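Local coordinates for protein putative surface-anchored fimbrial subunit (Corynebacterium diphtheriae, PDB 3HR6) that builds the pilus shaft as the major pilin SpaA, a string of Ig-like modules with stabilising isopeptide and disulfide bonds that probably serves in adhesion, at residues V9-G14 / D35-T40; T5-H10 / Y99-E104; A110-Q115 / K174-A179; Q142-P147 / V275-P280; E64-N69 / P116-A121. One frame throughout, in Å; residues are numbered along the deposited sequence. Where two conformers were deposited one is given.

Interaction 1 of 5, residues V9-G14 / D35-T40; sequences VHALMG and DGMSFT
In the hydrophobic core of the N-terminal Ig-like module, Val9 of strand 5-13 lies on the ring of Phe39 from strand 38-44. On the Val9 side one methyl does the touching: CG1 stands over the middle of the ring, 3.6 Å from the Phe39 centroid and only 8° off the ring normal, a nearly ideal CH-pi geometry. Because Val9 CG1 is anti to the backbone N (chi1 -176°), this branch is the one directed at the aromatic face.

Ala11 meets the same ring differently. Its CB sits at the ring edge, in the plane, 3.8 Å from Phe39 CE2, so that two residues of one strand hold the ring from above and at its rim. The two strands share no backbone hydrogen bonds here. They face each other through the interior of a beta sandwich, with strand 5-13 bonded instead to strands 89-94 and 131-143, and strand 38-44 to 76-83 and 97-103.

Ala11 CB also touches the root of Met37, 3.6 Å from Met37 CB and 3.7 Å from Met37 CG. Beyond CG the methionine chain bends at chi2 (-70°) and carries the sulfur away from Ala11. Pro139 packs on both Val9 and Phe39, and Val101 and Gln103 add to the surroundings of the phenylalanine ring. His10, pointing the other way, stacks on Tyr138.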
# COMPACT_ATOMS: atom_id res chain seq x y z
N VAL A 9 24.98 18.94 2.79
CA VAL A 9 23.84 18.83 1.88
C VAL A 9 22.55 19.08 2.66
O VAL A 9 22.20 18.33 3.56
CB VAL A 9 23.74 17.44 1.21
CG1 VAL A 9 22.61 17.43 0.21
CG2 VAL A 9 25.05 17.05 0.53
N HIS A 10 21.81 20.10 2.23
CA HIS A 10 20.48 20.40 2.75
C HIS A 10 19.42 20.04 1.71
O HIS A 10 19.35 20.64 0.64
CB HIS A 10 20.40 21.89 3.08
CG HIS A 10 21.48 22.39 3.99
ND1 HIS A 10 21.46 22.17 5.35
CD2 HIS A 10 22.62 23.06 3.73
CE1 HIS A 10 22.54 22.72 5.89
NE2 HIS A 10 23.26 23.26 4.93
N ALA A 11 18.54 19.11 2.05
CA ALA A 11 17.57 18.61 1.13
C ALA A 11 16.32 19.44 1.25
O ALA A 11 15.62 19.37 2.25
CB ALA A 11 17.27 17.15 1.47
N LEU A 12 16.06 20.27 0.25
CA LEU A 12 14.92 21.18 0.26
C LEU A 12 13.73 20.60 -0.48
O LEU A 12 13.88 20.07 -1.59
CB LEU A 12 15.33 22.48 -0.41
CG LEU A 12 15.97 23.49 0.52
CD1 LEU A 12 16.95 22.91 1.53
CD2 LEU A 12 16.52 24.69 -0.27
N MET A 13 12.55 20.70 0.12
CA MET A 13 11.31 20.31 -0.55
C MET A 13 10.72 21.52 -1.28
O MET A 13 10.32 22.50 -0.63
CB MET A 13 10.31 19.77 0.47
CG MET A 13 8.94 19.52 -0.11
SD MET A 13 7.83 18.66 0.99
CE MET A 13 7.76 19.82 2.37
N GLY A 14 10.61 21.45 -2.60
CA GLY A 14 10.00 22.55 -3.36
C GLY A 14 10.47 22.55 -4.79
O GLY A 14 11.24 21.66 -5.19
N ASP A 35 14.33 15.89 6.65
CA ASP A 35 15.18 14.85 7.20
C ASP A 35 14.93 13.50 6.53
O ASP A 35 13.92 13.31 5.88
CB ASP A 35 15.01 14.78 8.72
CG ASP A 35 15.66 15.95 9.41
OD1 ASP A 35 16.65 16.51 8.89
OD2 ASP A 35 15.21 16.30 10.50
N GLY A 36 15.92 12.62 6.66
CA GLY A 36 15.82 11.27 6.14
C GLY A 36 16.06 11.17 4.66
O GLY A 36 15.76 10.15 4.06
N MET A 37 16.57 12.24 4.05
CA MET A 37 16.85 12.22 2.62
C MET A 37 18.25 11.68 2.44
O MET A 37 19.17 12.12 3.11
CB MET A 37 16.68 13.61 2.01
CG MET A 37 15.26 14.14 2.11
SD MET A 37 14.12 13.27 1.04
CE MET A 37 13.22 12.18 2.17
N SER A 38 18.39 10.72 1.52
CA SER A 38 19.59 9.92 1.41
C SER A 38 20.43 10.40 0.24
O SER A 38 19.94 10.53 -0.87
CB SER A 38 19.21 8.45 1.22
OG SER A 38 20.39 7.69 0.99
N PHE A 39 21.71 10.66 0.51
CA PHE A 39 22.63 11.13 -0.47
C PHE A 39 23.89 10.33 -0.45
O PHE A 39 24.38 9.97 0.61
CB PHE A 39 23.00 12.58 -0.18
CG PHE A 39 21.87 13.53 -0.38
CD1 PHE A 39 21.66 14.15 -1.61
CD2 PHE A 39 21.03 13.82 0.66
CE1 PHE A 39 20.60 15.02 -1.80
CE2 PHE A 39 19.98 14.68 0.50
CZ PHE A 39 19.76 15.29 -0.74
N THR A 40 24.43 10.08 -1.63
CA THR A 40 25.76 9.55 -1.77
C THR A 40 26.68 10.65 -2.33
O THR A 40 26.35 11.34 -3.31
CB THR A 40 25.77 8.29 -2.64
OG1 THR A 40 24.91 7.32 -2.05
CG2 THR A 40 27.17 7.72 -2.78

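Interaction 2 of 5, residues T5-H10 / Y99-E104; sequences TSIAVH and YLVVQE
Ile7 and Tyr99 supply the one aliphatic-aromatic contact between strand 5-9 and strand 99-103. The terminal methyl of the isoleucine, CD1, is 3.7 Å from Tyr99 CD2 and 3.8 Å from Tyr99 CB, so it rests in the corner where the ring joins its stem and approaches the ring obliquely. With chi1 at -62°, Ile7 CG1 stands beside the backbone N and carries the longer branch to the tyrosine, while the shorter branch, CG2, is directed at Val101.

The remaining cross-strand contacts are purely aliphatic. Val9 and Val101 reach toward each other tip to tip, with Val9 CG2 4.0 Å from Val101 CG1. Val101 turns its other methyl to the isoleucine, where CG2 meets Ile7 CG2 at a looser 4.5 Å. Such face-to-face packing is what a beta sandwich is built on: the axes of the two short strands are 10.2 Å apart and inclined by 25°, a spacing bridged by side chains from both layers and too wide for backbone pairing. Phe117 and Val119, from the strand next to 97-103, both touch Val101 in the same core.

Polar bonds are all made to partners outside the two strands. The hydroxyl of Tyr99 is hydrogen-bonded to Thr95 O and to Arg43 NH2, which ties down the far end of a ring whose near end carries the isoleucine. On the other strand, Thr5 OG1 is hydrogen-bonded to Gln133 O.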
# COMPACT_ATOMS: atom_id res chain seq x y z
N THR A 5 38.09 19.89 3.90
CA THR A 5 36.89 20.59 3.50
C THR A 5 35.68 19.76 3.92
O THR A 5 35.83 18.63 4.37
CB THR A 5 36.95 20.85 1.96
OG1 THR A 5 36.10 21.94 1.60
CG2 THR A 5 36.58 19.60 1.17
N SER A 6 34.49 20.33 3.79
CA SER A 6 33.27 19.57 4.02
C SER A 6 32.17 20.06 3.09
O SER A 6 32.21 21.20 2.63
CB SER A 6 32.81 19.64 5.48
OG SER A 6 32.37 20.94 5.84
N ILE A 7 31.25 19.16 2.79
CA ILE A 7 30.03 19.47 2.04
C ILE A 7 28.83 19.15 2.92
O ILE A 7 28.63 18.01 3.33
CB ILE A 7 29.97 18.74 0.69
CG1 ILE A 7 31.13 19.18 -0.20
CG2 ILE A 7 28.64 19.05 -0.03
CD1 ILE A 7 31.51 18.19 -1.25
N ALA A 8 28.03 20.18 3.20
CA ALA A 8 26.80 20.06 3.94
C ALA A 8 25.66 20.07 2.93
O ALA A 8 25.42 21.12 2.27
CB ALA A 8 26.68 21.22 4.90
N VAL A 9 24.98 18.94 2.79
CA VAL A 9 23.84 18.83 1.88
C VAL A 9 22.55 19.08 2.66
O VAL A 9 22.20 18.33 3.56
CB VAL A 9 23.74 17.44 1.21
CG1 VAL A 9 22.61 17.43 0.21
CG2 VAL A 9 25.05 17.05 0.53
N HIS A 10 21.81 20.10 2.23
CA HIS A 10 20.48 20.40 2.75
C HIS A 10 19.42 20.04 1.71
O HIS A 10 19.35 20.64 0.64
CB HIS A 10 20.40 21.89 3.08
CG HIS A 10 21.48 22.39 3.99
ND1 HIS A 10 21.46 22.17 5.35
CD2 HIS A 10 22.62 23.06 3.73
CE1 HIS A 10 22.54 22.72 5.89
NE2 HIS A 10 23.26 23.26 4.93
N TYR A 99 33.39 17.17 -6.42
CA TYR A 99 32.51 16.12 -5.93
C TYR A 99 31.20 16.05 -6.70
O TYR A 99 30.78 17.00 -7.35
CB TYR A 99 32.23 16.28 -4.44
CG TYR A 99 33.46 15.98 -3.60
CD1 TYR A 99 33.72 14.69 -3.16
CD2 TYR A 99 34.36 16.99 -3.24
CE1 TYR A 99 34.85 14.40 -2.41
CE2 TYR A 99 35.50 16.70 -2.47
CZ TYR A 99 35.72 15.41 -2.05
OH TYR A 99 36.85 15.08 -1.30
N LEU A 100 30.57 14.90 -6.62
CA LEU A 100 29.26 14.70 -7.21
C LEU A 100 28.34 14.19 -6.10
O LEU A 100 28.65 13.21 -5.41
CB LEU A 100 29.34 13.73 -8.40
CG LEU A 100 27.99 13.41 -9.05
CD1 LEU A 100 27.62 14.49 -10.03
CD2 LEU A 100 28.04 12.01 -9.72
N VAL A 101 27.23 14.91 -5.90
CA VAL A 101 26.26 14.57 -4.87
C VAL A 101 25.06 13.92 -5.55
O VAL A 101 24.44 14.52 -6.44
CB VAL A 101 25.80 15.84 -4.07
CG1 VAL A 101 24.60 15.53 -3.18
CG2 VAL A 101 26.97 16.41 -3.27
N VAL A 102 24.73 12.71 -5.13
CA VAL A 102 23.64 11.95 -5.74
C VAL A 102 22.57 11.67 -4.69
O VAL A 102 22.80 10.91 -3.77
CB VAL A 102 24.11 10.62 -6.37
CG1 VAL A 102 22.92 9.82 -6.95
CG2 VAL A 102 25.13 10.88 -7.47
N GLN A 103 21.40 12.27 -4.82
CA GLN A 103 20.29 11.84 -3.98
C GLN A 103 19.83 10.45 -4.40
O GLN A 103 19.72 10.16 -5.59
CB GLN A 103 19.08 12.77 -4.03
CG GLN A 103 18.10 12.42 -2.91
CD GLN A 103 16.97 13.41 -2.72
OE1 GLN A 103 16.86 14.44 -3.42
NE2 GLN A 103 16.11 13.12 -1.73
N GLU A 104 19.54 9.62 -3.41
CA GLU A 104 19.21 8.22 -3.63
C GLU A 104 17.72 7.99 -3.40
O GLU A 104 17.02 8.82 -2.84
CB GLU A 104 19.99 7.37 -2.67
CG GLU A 104 21.51 7.53 -2.78
CD GLU A 104 22.13 6.82 -3.98
OE1 GLU A 104 21.43 6.48 -4.94
OE2 GLU A 104 23.36 6.61 -3.94

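Interaction 3 of 5, residues A110-Q115 / K174-A179; sequences AVVRSQ and KIPEIA
Val112, projecting from the short strand 111-112, meets Pro176 and Ile178 in the loop 174-179 and carries the contact for its segment. Its two methyls divide the work. CG1, set anti to the backbone N (chi1 -177°), lies 3.7 Å from Ile178 CG2; the other, CG2, touches the same isoleucine methyl at 3.9 Å and also reaches the pyrrolidine ring, with Pro176 CG at 3.9 Å. Ile178 CG2 thus sits against the fork of the valine, and the two side chains cross at about a right angle. In Ile178 the longer branch, CG1, takes the crowded position between backbone N and carbonyl carbon, and the CG2 methyl makes the touch.

Next in sequence, Arg113 turns elsewhere: its NE forms a salt bridge with Glu185, a second and ionic tie to the neighbouring module. Ser114 follows, its OG hydrogen-bonded to Lys140 O and its N to Gln103 OE1.

Strand 111-112 lies along the edge of strand 131-143, where Val112 and Gln142 pair through their backbones. Gln142 also touches Ile178, and the 174-179 loop connects strand 166-174 to strand 187-192, so the small apolar patch is formed between two consecutive Ig-like modules.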
# COMPACT_ATOMS: atom_id res chain seq x y z
N ALA A 110 9.73 8.35 0.42
CA ALA A 110 9.86 8.43 -1.01
C ALA A 110 9.56 9.85 -1.52
O ALA A 110 8.59 10.48 -1.11
CB ALA A 110 8.93 7.44 -1.66
N VAL A 111 10.47 10.34 -2.35
CA VAL A 111 10.32 11.65 -3.02
C VAL A 111 10.74 11.57 -4.50
O VAL A 111 11.45 10.66 -4.91
CB VAL A 111 11.18 12.72 -2.31
CG1 VAL A 111 10.77 12.97 -0.84
CG2 VAL A 111 12.70 12.35 -2.38
N VAL A 112 10.43 12.63 -5.27
CA VAL A 112 10.99 12.82 -6.59
C VAL A 112 12.33 13.50 -6.32
O VAL A 112 12.40 14.67 -5.94
CB VAL A 112 10.08 13.67 -7.51
CG1 VAL A 112 10.68 13.79 -8.92
CG2 VAL A 112 8.66 13.04 -7.57
N ARG A 113 13.38 12.72 -6.46
CA ARG A 113 14.71 13.09 -5.98
C ARG A 113 15.37 14.11 -6.84
O ARG A 113 15.06 14.26 -8.01
CB ARG A 113 15.59 11.84 -5.87
CG ARG A 113 15.81 11.13 -7.17
CD ARG A 113 16.92 10.10 -7.02
NE ARG A 113 16.96 9.19 -8.16
CZ ARG A 113 17.87 8.24 -8.32
NH1 ARG A 113 18.84 8.08 -7.43
NH2 ARG A 113 17.80 7.44 -9.39
N SER A 114 16.34 14.79 -6.22
CA SER A 114 17.20 15.71 -6.90
C SER A 114 18.07 14.95 -7.90
O SER A 114 18.43 13.81 -7.64
CB SER A 114 18.10 16.43 -5.89
OG SER A 114 17.36 17.03 -4.84
N GLN A 115 18.36 15.59 -9.02
CA GLN A 115 19.33 15.08 -9.97
C GLN A 115 20.73 15.17 -9.38
O GLN A 115 20.99 15.98 -8.47
CB GLN A 115 19.31 15.93 -11.24
CG GLN A 115 17.92 16.12 -11.81
CD GLN A 115 17.37 14.84 -12.31
OE1 GLN A 115 18.05 14.13 -13.07
NE2 GLN A 115 16.13 14.53 -11.92
N LYS A 174 -1.78 10.74 -6.55
CA LYS A 174 -1.62 12.05 -7.12
C LYS A 174 -0.30 12.15 -7.84
O LYS A 174 0.71 11.68 -7.31
CB LYS A 174 -1.71 13.11 -6.03
CG LYS A 174 -3.13 13.21 -5.59
CD LYS A 174 -3.51 14.29 -4.66
CE LYS A 174 -5.06 14.30 -4.46
NZ LYS A 174 -5.97 14.69 -5.63
N ILE A 175 -0.32 12.75 -9.04
CA ILE A 175 0.91 13.03 -9.75
C ILE A 175 1.46 14.34 -9.21
O ILE A 175 0.82 15.38 -9.37
CB ILE A 175 0.72 13.15 -11.28
CG1 ILE A 175 -0.01 11.93 -11.82
CG2 ILE A 175 2.08 13.38 -11.95
CD1 ILE A 175 0.69 10.61 -11.54
N PRO A 176 2.66 14.32 -8.59
CA PRO A 176 3.21 15.59 -8.11
C PRO A 176 3.66 16.50 -9.23
O PRO A 176 4.02 16.03 -10.32
CB PRO A 176 4.42 15.14 -7.29
CG PRO A 176 4.92 13.96 -8.05
CD PRO A 176 3.64 13.23 -8.42
N GLU A 177 3.67 17.81 -8.97
CA GLU A 177 4.38 18.73 -9.84
C GLU A 177 5.89 18.58 -9.56
O GLU A 177 6.32 18.63 -8.39
CB GLU A 177 3.94 20.19 -9.69
CG GLU A 177 4.67 21.13 -10.61
CD GLU A 177 4.20 22.57 -10.53
OE1 GLU A 177 3.26 22.82 -9.76
OE2 GLU A 177 4.77 23.40 -11.26
N ILE A 178 6.64 18.37 -10.63
CA ILE A 178 8.10 18.22 -10.53
C ILE A 178 8.84 19.41 -11.16
O ILE A 178 8.27 20.21 -11.91
CB ILE A 178 8.59 16.88 -11.11
CG1 ILE A 178 8.42 16.85 -12.63
CG2 ILE A 178 7.89 15.67 -10.37
CD1 ILE A 178 8.94 15.54 -13.28
N ALA A 179 10.11 19.52 -10.82
CA ALA A 179 10.98 20.59 -11.28
C ALA A 179 10.82 20.79 -12.79
O ALA A 179 10.82 19.82 -13.56
CB ALA A 179 12.41 20.24 -10.94

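Interaction 4 of 5, residues Q142-P147 / V275-P280; sequences QALSEP and VLPSNP
Leu144 and Pro277 make the first of two apolar contacts between the segment leaving strand 131-143 and the end of strand 268-276. A single methyl of the leucine, CD1, lies 3.7 Å from Pro277 CD and 3.8 Å from Pro277 CG, at the CD-CG bond of the proline ring. In the second contact the proline belongs to the other segment: Pro147 CG comes within 3.7 Å of Val275 CG1, with Pro147 CD a little farther from that methyl at 4.1 Å. Val275 has chi1 near 60°, which places CG1 between its own backbone N and carbonyl carbon and turns this branch to the proline. All four residues are buried.

In the next shell, Pro147 packs on Val171 and Thr173 of strand 166-174, while Met297 touches both Pro147 and Val275 and is backbone-bonded to the valine. Pro277 is the centre of an inverse gamma turn, closed by a weak hydrogen bond of 2.9 Å from Ser278 N to Leu276 O. Farther along, the side-chain amide of Asn279 bonds through OD1 to Phe187 N and through ND2 to Leu236 O, tying the chain after the turn to strands 187-192 and 229-236.

The chain that leaves the first Ig-like module here lies against the end of strand 268-276 in the second, an arrangement of the kind expected at the junction of tandem modules in a pilin shaft.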
# COMPACT_ATOMS: atom_id res chain seq x y z
N GLN A 142 10.82 16.88 -4.66
CA GLN A 142 9.39 17.08 -4.54
C GLN A 142 8.78 15.90 -3.84
O GLN A 142 9.13 14.76 -4.07
CB GLN A 142 8.70 17.34 -5.90
CG GLN A 142 9.12 18.64 -6.61
CD GLN A 142 10.41 18.55 -7.37
OE1 GLN A 142 10.58 17.70 -8.26
NE2 GLN A 142 11.36 19.43 -7.04
N ALA A 143 7.85 16.21 -2.95
CA ALA A 143 7.17 15.20 -2.19
C ALA A 143 6.14 14.44 -3.05
O ALA A 143 5.59 14.95 -4.02
CB ALA A 143 6.46 15.85 -0.98
N LEU A 144 5.90 13.21 -2.63
CA LEU A 144 4.82 12.36 -3.11
C LEU A 144 3.73 12.34 -2.04
O LEU A 144 3.99 12.11 -0.84
CB LEU A 144 5.33 10.94 -3.34
CG LEU A 144 6.19 10.82 -4.61
CD1 LEU A 144 7.14 9.62 -4.52
CD2 LEU A 144 5.25 10.74 -5.78
N SER A 145 2.50 12.56 -2.47
CA SER A 145 1.36 12.51 -1.56
C SER A 145 1.01 11.07 -1.28
O SER A 145 1.19 10.22 -2.14
CB SER A 145 0.15 13.17 -2.22
OG SER A 145 0.42 14.54 -2.45
N GLU A 146 0.45 10.81 -0.10
CA GLU A 146 0.06 9.46 0.26
C GLU A 146 -1.14 9.03 -0.61
O GLU A 146 -2.19 9.66 -0.50
CB GLU A 146 -0.38 9.44 1.72
CG GLU A 146 -0.97 8.10 2.20
CD GLU A 146 -1.45 8.18 3.64
OE1 GLU A 146 -2.59 8.63 3.89
OE2 GLU A 146 -0.64 7.84 4.50
N PRO A 147 -0.98 7.95 -1.40
CA PRO A 147 -2.14 7.47 -2.17
C PRO A 147 -3.29 7.08 -1.28
O PRO A 147 -3.11 6.66 -0.12
CB PRO A 147 -1.61 6.23 -2.91
CG PRO A 147 -0.09 6.53 -3.04
CD PRO A 147 0.22 7.16 -1.68
N VAL A 275 3.55 3.87 -3.91
CA VAL A 275 4.01 4.54 -5.14
C VAL A 275 5.51 4.80 -5.07
O VAL A 275 6.04 5.20 -4.01
CB VAL A 275 3.24 5.79 -5.49
CG1 VAL A 275 3.29 6.87 -4.43
CG2 VAL A 275 3.72 6.36 -6.86
N LEU A 276 6.17 4.42 -6.16
CA LEU A 276 7.62 4.62 -6.33
C LEU A 276 7.88 5.40 -7.59
O LEU A 276 7.43 5.01 -8.66
CB LEU A 276 8.32 3.28 -6.45
CG LEU A 276 9.84 3.29 -6.43
CD1 LEU A 276 10.33 3.63 -5.01
CD2 LEU A 276 10.36 1.94 -6.84
N PRO A 277 8.65 6.49 -7.50
CA PRO A 277 8.95 7.31 -8.69
C PRO A 277 10.15 6.74 -9.50
O PRO A 277 11.09 7.46 -9.79
CB PRO A 277 9.31 8.66 -8.08
CG PRO A 277 9.94 8.31 -6.78
CD PRO A 277 9.23 7.05 -6.27
N SER A 278 10.08 5.45 -9.80
CA SER A 278 11.17 4.70 -10.44
C SER A 278 10.55 3.42 -11.00
O SER A 278 9.52 2.98 -10.51
CB SER A 278 12.25 4.34 -9.40
OG SER A 278 13.40 3.79 -10.06
N ASN A 279 11.17 2.83 -12.03
CA ASN A 279 10.73 1.59 -12.62
C ASN A 279 11.84 0.54 -12.40
O ASN A 279 12.73 0.36 -13.24
CB ASN A 279 10.46 1.78 -14.12
CG ASN A 279 9.24 2.61 -14.40
OD1 ASN A 279 8.45 2.87 -13.50
ND2 ASN A 279 9.08 3.05 -15.64
N PRO A 280 11.79 -0.15 -11.26
CA PRO A 280 12.87 -1.08 -10.96
C PRO A 280 12.95 -2.21 -11.98
O PRO A 280 11.92 -2.68 -12.46
CB PRO A 280 12.50 -1.64 -9.59
CG PRO A 280 11.45 -0.82 -9.07
CD PRO A 280 10.87 0.02 -10.13

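Interaction 5 of 5, residues E64-N69 / P116-A121; sequences EELYTN and PFLVAA
Tyr67 offers one face of its ring to Pro116, whose CG, the projecting corner of the pyrrolidine, stands over it in a CH-pi contact. That carbon is 3.8 Å from the Tyr67 centroid and 23° off the ring normal, so it is displaced from the centre toward the CD2-CE2 rim; the closest ring atom, Tyr67 CD2, is 3.6 Å from Pro116 CG. With CG anti to the backbone N (chi1 -179°), the tyrosine reaches out to Pro116, just ahead of strand 117-124, and the two side chains cross at about a right angle.

The short helix 63-66 and the strand 67-68 that follows it lie on the outer side of the sandwich sheet formed by strands 38-44, 97-103 and 117-124. Tyr67 also touches Val102, and Pro116 rests on Leu100, both on the side of strand 97-103 turned away from the core.

A second, purely aliphatic contact comes from Leu66, whose CD1 is 3.7 Å from Leu118 CD2. The two leucines cross nearly perpendicularly, and each also packs on Val44. The CB of Leu118 does not point at segment 64-69; the end of its side chain turns in to reach Leu66.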
# COMPACT_ATOMS: atom_id res chain seq x y z
N GLU A 64 26.18 13.11 -17.68
CA GLU A 64 25.91 11.75 -18.18
C GLU A 64 27.19 10.91 -18.22
O GLU A 64 27.12 9.69 -18.18
CB GLU A 64 25.20 11.74 -19.55
CG GLU A 64 25.95 12.43 -20.71
CD GLU A 64 25.42 13.82 -21.07
OE1 GLU A 64 25.03 14.58 -20.14
OE2 GLU A 64 25.41 14.16 -22.27
N GLU A 65 28.35 11.57 -18.29
CA GLU A 65 29.64 10.88 -18.28
C GLU A 65 29.99 10.34 -16.89
O GLU A 65 30.70 9.35 -16.76
CB GLU A 65 30.76 11.82 -18.75
CG GLU A 65 30.51 12.51 -20.11
CD GLU A 65 30.53 11.56 -21.31
OE1 GLU A 65 31.28 10.55 -21.26
OE2 GLU A 65 29.82 11.82 -22.31
N LEU A 66 29.46 10.99 -15.84
CA LEU A 66 29.77 10.63 -14.45
C LEU A 66 28.73 9.71 -13.84
O LEU A 66 29.00 8.98 -12.88
CB LEU A 66 29.86 11.89 -13.60
CG LEU A 66 30.91 12.89 -14.04
CD1 LEU A 66 30.80 14.17 -13.22
CD2 LEU A 66 32.31 12.27 -13.93
N TYR A 67 27.53 9.75 -14.41
CA TYR A 67 26.38 9.09 -13.82
C TYR A 67 25.30 8.99 -14.88
O TYR A 67 24.94 9.99 -15.50
CB TYR A 67 25.89 9.90 -12.62
CG TYR A 67 24.72 9.32 -11.88
CD1 TYR A 67 24.89 8.63 -10.68
CD2 TYR A 67 23.42 9.45 -12.39
CE1 TYR A 67 23.82 8.09 -10.01
CE2 TYR A 67 22.34 8.92 -11.71
CZ TYR A 67 22.54 8.25 -10.53
OH TYR A 67 21.46 7.73 -9.88
N THR A 68 24.78 7.79 -15.10
CA THR A 68 23.75 7.59 -16.11
C THR A 68 22.98 6.32 -15.80
O THR A 68 23.54 5.40 -15.21
CB THR A 68 24.35 7.59 -17.55
OG1 THR A 68 23.31 7.47 -18.53
CG2 THR A 68 25.39 6.48 -17.75
N ASN A 69 21.70 6.29 -16.15
CA ASN A 69 20.81 5.15 -15.92
C ASN A 69 20.67 4.77 -14.43
O ASN A 69 20.55 3.59 -14.09
CB ASN A 69 21.27 3.95 -16.78
CG ASN A 69 20.19 2.87 -16.92
OD1 ASN A 69 19.05 3.03 -16.48
ND2 ASN A 69 20.55 1.75 -17.55
N PRO A 116 21.66 14.35 -9.90
CA PRO A 116 23.06 14.52 -9.52
C PRO A 116 23.59 15.91 -9.84
O PRO A 116 23.16 16.53 -10.82
CB PRO A 116 23.77 13.46 -10.35
CG PRO A 116 22.72 12.46 -10.64
CD PRO A 116 21.49 13.22 -10.83
N PHE A 117 24.50 16.40 -9.01
CA PHE A 117 25.09 17.70 -9.25
C PHE A 117 26.50 17.78 -8.70
O PHE A 117 26.86 17.09 -7.78
CB PHE A 117 24.20 18.81 -8.68
CG PHE A 117 24.09 18.81 -7.17
CD1 PHE A 117 24.91 19.62 -6.40
CD2 PHE A 117 23.14 18.04 -6.53
CE1 PHE A 117 24.83 19.63 -5.02
CE2 PHE A 117 23.05 18.02 -5.16
CZ PHE A 117 23.86 18.85 -4.40
N LEU A 118 27.29 18.65 -9.31
CA LEU A 118 28.69 18.82 -8.98
C LEU A 118 28.85 19.87 -7.88
O LEU A 118 28.08 20.85 -7.82
CB LEU A 118 29.48 19.25 -10.21
CG LEU A 118 29.58 18.27 -11.39
CD1 LEU A 118 30.08 18.99 -12.66
CD2 LEU A 118 30.44 17.09 -11.01
N VAL A 119 29.82 19.64 -7.00
CA VAL A 119 30.21 20.59 -5.94
C VAL A 119 31.72 20.57 -5.81
O VAL A 119 32.30 19.53 -5.52
CB VAL A 119 29.65 20.20 -4.55
CG1 VAL A 119 29.88 21.31 -3.57
CG2 VAL A 119 28.15 19.88 -4.62
N ALA A 120 32.34 21.71 -6.00
CA ALA A 120 33.76 21.88 -5.73
C ALA A 120 33.98 22.11 -4.23
O ALA A 120 33.18 22.79 -3.57
CB ALA A 120 34.33 23.04 -6.55
N ALA A 121 35.07 21.57 -3.68
CA ALA A 121 35.44 21.89 -2.31
C ALA A 121 36.96 21.92 -2.25
O ALA A 121 37.61 21.00 -2.73
CB ALA A 121 34.85 20.88 -1.32

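Interactions 1 and 2, centred 9 Å apart, share strand 5-13 and one sandwich core, Val9 giving a different methyl to each. Interaction 5 covers the outer side of the sheet that interaction 2 faces from within; the two join where Tyr99 N probably bonds to Val119 O (2.8 Å). Interactions 3 and 4, with centres 7 Å apart, form the intermodule junction. Gln142 links three contacts there through probable hydrogen bonds: its O to Val112 N (2.8 Å), its OE1 to Ala179 N (3.2 Å) and its NE2 to Gly14 O (2.9 Å), the last reaching interaction 1. All five contacts lie away from the calcium site of Asp153, Asp155, Gln158, Gly160 and Glu165.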